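Local coordinates for protein phosphoribosylaminoimidazole-succinocarboxamide synthase (Pyrococcus horikoshii, PDB 3U54) that catalyses the ATP-dependent joining of L-aspartate to the carboxylate of 5-amino-1-(5-phosphoribosyl)imidazole-4-carboxylate, a step of de novo purine biosynthesis that yields SAICAR, ADP and phosphate, at residues D21-E26 with L78-L83; V92-A97 with P113-E118. All coordinates share one frame; numbering follows the deposited sequence.

How the contacts relate
The two contacts are antiparallel strand pairings in different sheets of one SAICAR synthetase chain, on opposite sides of its centre. Contact 1 joins the two inner strands of the four-stranded sheet 13-17, 22-27, 77-81, 69-72; contact 2 joins strands 84-93 and 111-121 of the larger antiparallel sheet. Their centres are 30 Å apart and their nearest atoms about 17 Å, so they do not touch. Strand 77-81 of contact 1 is followed directly in the chain by strand 84-93, which opens contact 2. A cadmium ion sits on E81 at the first, while R93 at the second holds a sulfate that probably came from the crystallisation liquor.

Contact 1: D21-E26 with L78-L83; sequences DKLIME and LIVEKL. With CD (cadmium ion), chain I.
L23 and V80 form a hydrogen-bonded antiparallel pair: L23 N donates a hydrogen bond to V80 O, and V80 N one to L23 O, both at 2.8 Å. M25 and L78 repeat this two-way exchange. Beyond the regular strand, K82 N also points at D21 O, though the modelled separation is too short to be taken at face value. CA-H...O contacts fill in between, among them I24 CA to L78 O at 3.3 Å. These bonds zip together the two inner strands of a four-stranded antiparallel sheet of order 13-17, 22-27, 77-81, 69-72.

Apolar packing is heavier on the face carrying L23, M25, L78 and V80. The selenomethionine M25 has CG anti to the backbone N (chi1 -172°) and bends at its last torsion. This brings M25 CE to 3.7 Å from L78 CD1, and the same M25 CE lies 3.8 Å from V80 CG1; the M25 chain runs alongside L78 but crosses V80 nearly at a right angle. L23 lays CD1 on V80 CG2 at 3.6 Å, while its other methyl, CD2, meets the aliphatic CG of K82. L78 also packs on A50 and V54 of helix 45-62, which lies against this face. On the other face I24 and I79 meet only loosely, and the bent chain of K22 rests CD on I79 CG2.

Charged ends turn outward: E81 diverges from K22, and its extended chain carries OE2 to the cadmium ion at 2.5 Å.

Contact 2: V92-A97 with P113-E118; sequences VRNVVA and PEPIVE. With BU1 (1,4-butanediol), chain C; SO4 (sulfate ion), chain D.
P115 begins the paired part of 113-118, packing its ring against V92 and N94 where strands 84-93 and 111-121 run antiparallel in the large branched sheet of this SAICAR synthetase. P115 CB lies 4.1 Å from V92 CG1, the two side chains side by side, and the ring's CB and CG also approach N94 OD1. That amide is held by bonds to L171 O and N157 ND2, and N157 with L154 of helix 143-165 packs on the proline. P115 CA makes a CA-H...O contact with R93 O at 3.2 Å.

I116 is the hydrogen-bonded partner of R93: I116 N donates to R93 O and R93 N to I116 O, both at 2.9 Å. Its side chain leads away from R93 and packs on Y134 of the second subunit. V117, which forms a non-hydrogen-bonded antiparallel pair with V92, packs on the same tyrosine of that subunit.

E118 receives R93. With CG anti to the carbonyl carbon (chi1 -48°) and the chain extended to NE, the arginine slants across the glutamate; the guanidinium and carboxylate planes lie 58° apart. R93 NE makes a salt bridge to E118 OE1 at 3.0 Å, close to the guanidinium plane but from above the carboxylate. Y120 OH bonds the same oxygen, so two groups grip it within a buried residue. A leucine in place of R93 would probably cost E118 its close salt bridge, leaving Y120 and a long, weak ion pair with R103, and take one donor from the sulfate. At another edge of the guanidinium R93 NH2 donates to sulfate O1 at 3.0 Å.

Contact 1: D21-E26 with L78-L83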
# COMPACT_ATOMS: atom_id res chain seq x y z
N ASP A 21 17.93 -29.18 13.41
CA ASP A 21 18.33 -27.81 13.07
C ASP A 21 19.27 -27.70 11.87
O ASP A 21 19.30 -26.66 11.21
CB ASP A 21 18.98 -27.07 14.25
CG ASP A 21 18.68 -27.70 15.59
OD1 ASP A 21 17.57 -28.24 15.79
OD2 ASP A 21 19.57 -27.63 16.47
N LYS A 22 20.03 -28.76 11.60
CA LYS A 22 21.17 -28.68 10.66
C LYS A 22 21.53 -29.96 9.93
O LYS A 22 21.16 -31.06 10.32
CB LYS A 22 22.41 -28.11 11.36
CG LYS A 22 23.08 -29.05 12.36
CD LYS A 22 24.42 -28.48 12.82
CE LYS A 22 24.28 -27.52 14.00
NZ LYS A 22 23.32 -27.97 15.07
N LEU A 23 22.30 -29.80 8.85
CA LEU A 23 22.70 -30.93 8.04
C LEU A 23 24.00 -30.60 7.30
O LEU A 23 24.46 -29.46 7.34
CB LEU A 23 21.56 -31.33 7.08
CG LEU A 23 21.13 -30.35 5.98
CD1 LEU A 23 21.67 -30.82 4.66
CD2 LEU A 23 19.61 -30.22 5.91
N ILE A 24 24.57 -31.61 6.65
CA ILE A 24 25.77 -31.48 5.84
C ILE A 24 25.44 -31.54 4.35
O ILE A 24 24.70 -32.43 3.90
CB ILE A 24 26.81 -32.58 6.22
CG1 ILE A 24 27.36 -32.30 7.62
CG2 ILE A 24 27.96 -32.64 5.20
CD1 ILE A 24 27.84 -33.51 8.37
N MSE A 25 25.98 -30.58 3.60
CA MSE A 25 25.81 -30.52 2.15
C MSE A 25 27.14 -30.96 1.55
O MSE A 25 28.17 -30.32 1.78
CB MSE A 25 25.47 -29.09 1.73
CG MSE A 25 25.07 -28.93 0.27
SE MSE A 25 24.22 -27.21 -0.12
CE MSE A 25 25.53 -25.99 0.52
N GLU A 26 27.13 -32.06 0.82
CA GLU A 26 28.40 -32.57 0.31
C GLU A 26 28.54 -32.43 -1.21
O GLU A 26 27.72 -32.94 -1.98
CB GLU A 26 28.65 -34.02 0.75
CG GLU A 26 30.12 -34.48 0.58
CD GLU A 26 30.30 -35.99 0.77
OE1 GLU A 26 29.33 -36.76 0.55
OE2 GLU A 26 31.43 -36.40 1.12
N LEU A 78 29.73 -28.60 3.43
CA LEU A 78 29.23 -27.45 4.17
C LEU A 78 28.23 -27.87 5.26
O LEU A 78 27.48 -28.81 5.09
CB LEU A 78 28.57 -26.44 3.22
CG LEU A 78 29.35 -25.92 2.02
CD1 LEU A 78 28.78 -24.57 1.70
CD2 LEU A 78 30.86 -25.79 2.27
N ILE A 79 28.25 -27.16 6.38
CA ILE A 79 27.25 -27.37 7.39
C ILE A 79 26.20 -26.30 7.20
O ILE A 79 26.50 -25.12 7.20
CB ILE A 79 27.83 -27.33 8.83
CG1 ILE A 79 28.92 -28.40 8.99
CG2 ILE A 79 26.69 -27.52 9.86
CD1 ILE A 79 29.96 -28.09 10.04
N VAL A 80 24.96 -26.73 7.04
CA VAL A 80 23.89 -25.85 6.62
C VAL A 80 22.67 -26.04 7.51
O VAL A 80 22.31 -27.15 7.89
CB VAL A 80 23.51 -26.06 5.13
CG1 VAL A 80 24.63 -25.59 4.22
CG2 VAL A 80 23.19 -27.52 4.85
N GLU A 81 22.03 -24.93 7.84
CA GLU A 81 20.87 -24.97 8.71
C GLU A 81 19.70 -25.63 8.00
O GLU A 81 19.58 -25.55 6.78
CB GLU A 81 20.54 -23.56 9.20
CG GLU A 81 19.61 -22.79 8.33
CD GLU A 81 19.46 -21.40 8.84
OE1 GLU A 81 20.01 -20.48 8.22
OE2 GLU A 81 18.82 -21.24 9.89
N LYS A 82 18.86 -26.32 8.76
CA LYS A 82 17.75 -27.04 8.17
C LYS A 82 16.55 -26.13 7.96
O LYS A 82 16.23 -25.30 8.81
CB LYS A 82 17.36 -28.26 9.01
CG LYS A 82 16.45 -29.24 8.29
CD LYS A 82 16.06 -30.39 9.21
CE LYS A 82 14.96 -31.22 8.57
NZ LYS A 82 14.75 -32.53 9.27
N LEU A 83 15.90 -26.33 6.82
CA LEU A 83 14.89 -25.42 6.31
C LEU A 83 13.66 -26.15 5.86
O LEU A 83 13.74 -27.33 5.46
CB LEU A 83 15.46 -24.66 5.10
CG LEU A 83 16.02 -23.25 5.24
CD1 LEU A 83 16.65 -22.94 6.56
CD2 LEU A 83 16.94 -22.94 4.09
CD CD I . 18.15 -18.92 10.63

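Contact 2: V92-A97 with P113-E118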
# COMPACT_ATOMS: atom_id res chain seq x y z
N VAL A 92 17.53 -15.23 -11.76
CA VAL A 92 17.77 -13.82 -12.01
C VAL A 92 18.71 -13.69 -13.21
O VAL A 92 19.71 -14.40 -13.31
CB VAL A 92 18.46 -13.12 -10.81
CG1 VAL A 92 18.52 -11.60 -11.04
CG2 VAL A 92 17.73 -13.42 -9.54
N ARG A 93 18.38 -12.75 -14.09
CA ARG A 93 19.07 -12.59 -15.36
C ARG A 93 19.41 -11.14 -15.62
O ARG A 93 18.54 -10.27 -15.54
CB ARG A 93 18.21 -13.11 -16.48
CG ARG A 93 17.62 -14.48 -16.22
CD ARG A 93 16.69 -14.78 -17.37
NE ARG A 93 16.54 -16.21 -17.62
CZ ARG A 93 17.31 -16.92 -18.41
NH1 ARG A 93 18.35 -16.37 -19.02
NH2 ARG A 93 17.06 -18.21 -18.56
N ASN A 94 20.68 -10.91 -15.91
CA ASN A 94 21.21 -9.61 -16.28
C ASN A 94 21.46 -9.49 -17.79
O ASN A 94 21.40 -8.39 -18.35
CB ASN A 94 22.52 -9.38 -15.54
CG ASN A 94 22.34 -9.39 -14.03
OD1 ASN A 94 21.63 -8.54 -13.48
ND2 ASN A 94 22.97 -10.34 -13.36
N VAL A 95 21.80 -10.62 -18.41
CA VAL A 95 22.21 -10.67 -19.80
C VAL A 95 21.41 -11.75 -20.51
O VAL A 95 21.21 -12.82 -19.97
CB VAL A 95 23.74 -10.92 -19.90
CG1 VAL A 95 24.13 -11.35 -21.26
CG2 VAL A 95 24.53 -9.71 -19.50
N VAL A 96 20.92 -11.46 -21.70
CA VAL A 96 20.15 -12.41 -22.50
C VAL A 96 21.00 -13.65 -22.85
O VAL A 96 22.02 -13.54 -23.55
CB VAL A 96 19.58 -11.72 -23.78
CG1 VAL A 96 18.83 -12.74 -24.69
CG2 VAL A 96 18.67 -10.55 -23.41
N ALA A 97 20.58 -14.82 -22.37
CA ALA A 97 21.22 -16.09 -22.68
C ALA A 97 20.24 -17.27 -22.50
O ALA A 97 19.18 -17.12 -21.87
CB ALA A 97 22.44 -16.31 -21.80
N PRO A 113 18.00 -3.98 -19.43
CA PRO A 113 17.99 -2.67 -18.76
C PRO A 113 17.68 -2.81 -17.27
O PRO A 113 18.10 -1.97 -16.47
CB PRO A 113 16.90 -1.88 -19.51
CG PRO A 113 16.09 -2.90 -20.25
CD PRO A 113 17.03 -4.06 -20.53
N GLU A 114 16.98 -3.87 -16.91
CA GLU A 114 16.73 -4.21 -15.53
C GLU A 114 16.88 -5.72 -15.39
O GLU A 114 16.68 -6.41 -16.37
CB GLU A 114 15.33 -3.78 -15.14
CG GLU A 114 15.26 -2.32 -14.72
CD GLU A 114 13.84 -1.80 -14.51
OE1 GLU A 114 12.89 -2.35 -15.11
OE2 GLU A 114 13.69 -0.81 -13.76
N PRO A 115 17.26 -6.23 -14.20
CA PRO A 115 17.30 -7.70 -14.06
C PRO A 115 15.92 -8.28 -14.14
O PRO A 115 14.96 -7.65 -13.73
CB PRO A 115 17.89 -7.94 -12.66
CG PRO A 115 18.45 -6.63 -12.20
CD PRO A 115 17.80 -5.53 -13.02
N ILE A 116 15.84 -9.50 -14.67
CA ILE A 116 14.60 -10.23 -14.82
C ILE A 116 14.61 -11.34 -13.79
O ILE A 116 15.62 -12.04 -13.67
CB ILE A 116 14.54 -10.87 -16.23
CG1 ILE A 116 14.45 -9.79 -17.31
CG2 ILE A 116 13.39 -11.91 -16.35
CD1 ILE A 116 13.32 -8.80 -17.15
N VAL A 117 13.51 -11.49 -13.06
CA VAL A 117 13.31 -12.63 -12.18
C VAL A 117 12.28 -13.61 -12.77
O VAL A 117 11.14 -13.22 -13.07
CB VAL A 117 12.78 -12.22 -10.76
CG1 VAL A 117 12.86 -13.38 -9.83
CG2 VAL A 117 13.54 -11.01 -10.18
N GLU A 118 12.67 -14.88 -12.92
CA GLU A 118 11.74 -15.93 -13.31
C GLU A 118 11.58 -17.02 -12.24
O GLU A 118 12.54 -17.39 -11.57
CB GLU A 118 12.17 -16.59 -14.62
CG GLU A 118 12.56 -15.62 -15.71
CD GLU A 118 13.25 -16.30 -16.89
OE1 GLU A 118 13.89 -17.37 -16.70
OE2 GLU A 118 13.19 -15.74 -18.00
C1 BU1 C . 21.41 -1.79 -16.97
C2 BU1 C . 20.80 -1.36 -18.30
C3 BU1 C . 19.96 -0.07 -18.23
C4 BU1 C . 19.59 0.39 -16.82
O5 BU1 C . 22.82 -1.55 -17.08
O6 BU1 C . 18.43 1.24 -16.91
S SO4 D . 18.26 -21.60 -19.23
O1 SO4 D . 18.46 -20.43 -20.06
O2 SO4 D . 17.41 -21.26 -18.09
O3 SO4 D . 17.59 -22.62 -20.03
O4 SO4 D . 19.57 -22.12 -18.80